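Local coordinates for sucrose 6(F)-phosphate phosphorylase (Thermoanaerobacterium thermosaccharolyticum DSM 571, PDB 6S9V), which is a phosphorylase of the alpha-amylase-related enzymes, built around a closed (beta/alpha)8 barrel, at residues Leu147-Pro152 and Lys173-Glu178. Residues are numbered along the deposited sequence; the frame is centred on the assembly and turned at random.
Sequences LRRTLP and KTDPSE. With SO4 (sulfate ion), chain I; SO4 (sulfate ion), chain D.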
loop_
_atom_site.group_PDB
_atom_site.type_symbol
_atom_site.label_atom_id
_atom_site.label_comp_id
_atom_site.label_asym_id
_atom_site.label_seq_id
_atom_site.Cartn_x
_atom_site.Cartn_y
_atom_site.Cartn_z
ATOM N N LEU A 147 -5.743 -19.365 1.136
ATOM C CA LEU A 147 -5.301 -19.340 2.518
ATOM C C LEU A 147 -4.069 -18.458 2.652
ATOM O O LEU A 147 -3.187 -18.467 1.792
ATOM C CB LEU A 147 -4.981 -20.755 2.997
ATOM C CG LEU A 147 -6.156 -21.731 3.032
ATOM C CD1 LEU A 147 -5.702 -23.102 3.505
ATOM C CD2 LEU A 147 -7.268 -21.193 3.928
ATOM N N ARG A 148 -4.030 -17.680 3.733
ATOM C CA ARG A 148 -2.887 -16.843 4.064
ATOM C C ARG A 148 -2.196 -17.310 5.335
ATOM O O ARG A 148 -1.284 -16.632 5.823
ATOM C CB ARG A 148 -3.327 -15.385 4.211
ATOM C CG ARG A 148 -4.290 -14.918 3.134
ATOM C CD ARG A 148 -3.755 -15.125 1.721
ATOM N NE ARG A 148 -2.547 -14.343 1.465
ATOM C CZ ARG A 148 -1.367 -14.854 1.120
ATOM N NH1 ARG A 148 -1.205 -16.165 0.968
ATOM N NH2 ARG A 148 -0.339 -14.043 0.911
ATOM N N ARG A 149 -2.659 -18.417 5.909
ATOM C CA ARG A 149 -1.997 -19.121 6.999
ATOM C C ARG A 149 -2.509 -20.554 6.944
ATOM O O ARG A 149 -3.426 -20.871 6.182
ATOM C CB ARG A 149 -2.261 -18.457 8.352
ATOM C CG ARG A 149 -3.656 -18.659 8.884
ATOM C CD ARG A 149 -4.046 -17.579 9.895
ATOM N NE ARG A 149 -3.439 -17.761 11.209
ATOM C CZ ARG A 149 -3.911 -18.563 12.160
ATOM N NH1 ARG A 149 -4.998 -19.294 11.954
ATOM N NH2 ARG A 149 -3.293 -18.629 13.328
ATOM N N THR A 150 -1.897 -21.426 7.746
ATOM C CA THR A 150 -2.161 -22.856 7.611
ATOM C C THR A 150 -3.651 -23.166 7.707
ATOM O O THR A 150 -4.186 -23.953 6.918
ATOM C CB THR A 150 -1.384 -23.636 8.673
ATOM O OG1 THR A 150 0.004 -23.297 8.588
ATOM C CG2 THR A 150 -1.552 -25.113 8.451
ATOM N N LEU A 151 -4.329 -22.583 8.691
ATOM C CA LEU A 151 -5.771 -22.714 8.825
ATOM C C LEU A 151 -6.380 -21.326 8.954
ATOM O O LEU A 151 -5.838 -20.482 9.677
ATOM C CB LEU A 151 -6.152 -23.555 10.046
ATOM C CG LEU A 151 -5.763 -25.034 10.000
ATOM C CD1 LEU A 151 -6.052 -25.684 11.348
ATOM C CD2 LEU A 151 -6.503 -25.749 8.882
ATOM N N PRO A 152 -7.517 -21.064 8.287
ATOM C CA PRO A 152 -8.086 -19.711 8.319
ATOM C C PRO A 152 -8.951 -19.445 9.541
ATOM O O PRO A 152 -9.855 -18.608 9.487
ATOM C CB PRO A 152 -8.921 -19.663 7.031
ATOM C CG PRO A 152 -9.410 -21.086 6.883
ATOM C CD PRO A 152 -8.267 -21.956 7.377
ATOM N N LYS A 173 0.493 -14.787 12.369
ATOM C CA LYS A 173 1.694 -15.601 12.455
ATOM C C LYS A 173 1.734 -16.440 13.722
ATOM O O LYS A 173 2.484 -17.421 13.773
ATOM C CB LYS A 173 2.926 -14.700 12.383
ATOM C CG LYS A 173 3.054 -13.941 11.071
ATOM C CD LYS A 173 4.313 -13.088 11.047
ATOM C CE LYS A 173 4.685 -12.660 9.632
ATOM N NZ LYS A 173 3.596 -11.913 8.949
ATOM N N THR A 174 0.955 -16.078 14.736
ATOM C CA THR A 174 0.807 -16.891 15.932
ATOM C C THR A 174 -0.477 -17.706 15.834
ATOM O O THR A 174 -1.389 -17.380 15.073
ATOM C CB THR A 174 0.770 -16.034 17.205
ATOM O OG1 THR A 174 -0.411 -15.218 17.222
ATOM C CG2 THR A 174 1.992 -15.136 17.279
ATOM N N ASP A 175 -0.532 -18.776 16.621
ATOM C CA ASP A 175 -1.745 -19.569 16.781
ATOM C C ASP A 175 -2.018 -19.686 18.275
ATOM O O ASP A 175 -1.169 -20.219 19.016
ATOM C CB ASP A 175 -1.605 -20.951 16.139
ATOM C CG ASP A 175 -2.942 -21.651 15.986
ATOM O OD1 ASP A 175 -3.904 -21.004 15.510
ATOM O OD2 ASP A 175 -3.034 -22.847 16.340
ATOM N N PRO A 176 -3.156 -19.192 18.776
ATOM C CA PRO A 176 -4.210 -18.487 18.039
ATOM C C PRO A 176 -3.722 -17.154 17.493
ATOM O O PRO A 176 -2.760 -16.594 18.014
ATOM C CB PRO A 176 -5.298 -18.285 19.092
ATOM C CG PRO A 176 -4.569 -18.296 20.386
ATOM C CD PRO A 176 -3.458 -19.279 20.215
ATOM N N SER A 177 -4.395 -16.658 16.455
ATOM C CA SER A 177 -4.009 -15.402 15.839
ATOM C C SER A 177 -4.412 -14.218 16.707
ATOM O O SER A 177 -5.378 -14.276 17.471
ATOM C CB SER A 177 -4.660 -15.256 14.466
ATOM O OG SER A 177 -4.411 -13.965 13.944
ATOM N N GLU A 178 -3.649 -13.132 16.570
ATOM C CA GLU A 178 -3.994 -11.849 17.165
ATOM C C GLU A 178 -5.055 -11.107 16.378
ATOM O O GLU A 178 -5.611 -10.128 16.887
ATOM C CB GLU A 178 -2.755 -10.961 17.258
ATOM C CG GLU A 178 -1.697 -11.461 18.228
ATOM C CD GLU A 178 -2.114 -11.358 19.681
ATOM O OE1 GLU A 178 -2.898 -10.440 20.020
ATOM O OE2 GLU A 178 -1.623 -12.178 20.492
HETATM S S SO4 I . 3.789 -8.563 7.957
HETATM O O1 SO4 I . 2.723 -9.540 8.142
HETATM O O2 SO4 I . 3.592 -7.877 6.684
HETATM O O3 SO4 I . 5.080 -9.247 7.962
HETATM O O4 SO4 I . 3.769 -7.584 9.042
HETATM S S SO4 D . -2.020 -10.228 0.802
HETATM O O1 SO4 D . -3.171 -10.411 -0.092
HETATM O O2 SO4 D . -1.638 -11.494 1.420
HETATM O O3 SO4 D . -0.908 -9.706 0.016
HETATM O O4 SO4 D . -2.360 -9.294 1.867
#
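R149 reaches across to T174 and D175 with a single nitrogen, NH2, which donates to two acceptors lying close to the guanidinium plane. The shorter bond, from R149 NH2 to the backbone O of T174, measures 2.9 Å; the longer, from NH2 to OD1 of D175 at 3.3 Å, is straighter (N-H...O 163°) and forms the salt bridge. NH2 of R149 meets OD1 of D175 on the anti side, with guanidinium and carboxylate planes 47° apart; because NH1 of R149 stays 4.1 Å from OD1 of D175, this is a one-nitrogen contact and not a two-pronged pairing. CG of D175 stands anti to the backbone N (chi1 -166°), which swings the carboxylate back to R149. Over one guanidinium face sits CB of S177, 3.8 Å from R149 NH2, while its OG turns to F171 and Q179. The other nitrogens of R149 are also engaged: NH1 donates to O of L151, at 2.7 Å, within its own loop, and NE to O of G172. Bonds from all three nitrogens thus fix the rotation of the group. Both loops flank short strands, 153-157 and 179-181, between the third and fourth strands (92-97 and 207-210) of the amylase-type TIM barrel; the long excursion there probably corresponds to domain B of amylase-type enzymes. A cis peptide precedes P176, and the carbonyl O of P176 lies 2.8 Å from OG1 of T174, a hydrogen bond that ties the T174 side chain to the backbone two residues on. Beside the contact lie two sulfates, probably from the crystallisation liquor. R148 folds back through bends at chi2 and chi3, directing NE and NH2 at one sulfate oxygen, O2 (NH2 to O2 2.9 Å), while NH1 holds O of L147. NZ of K173 binds O1 of the second sulfate at 2.7 Å.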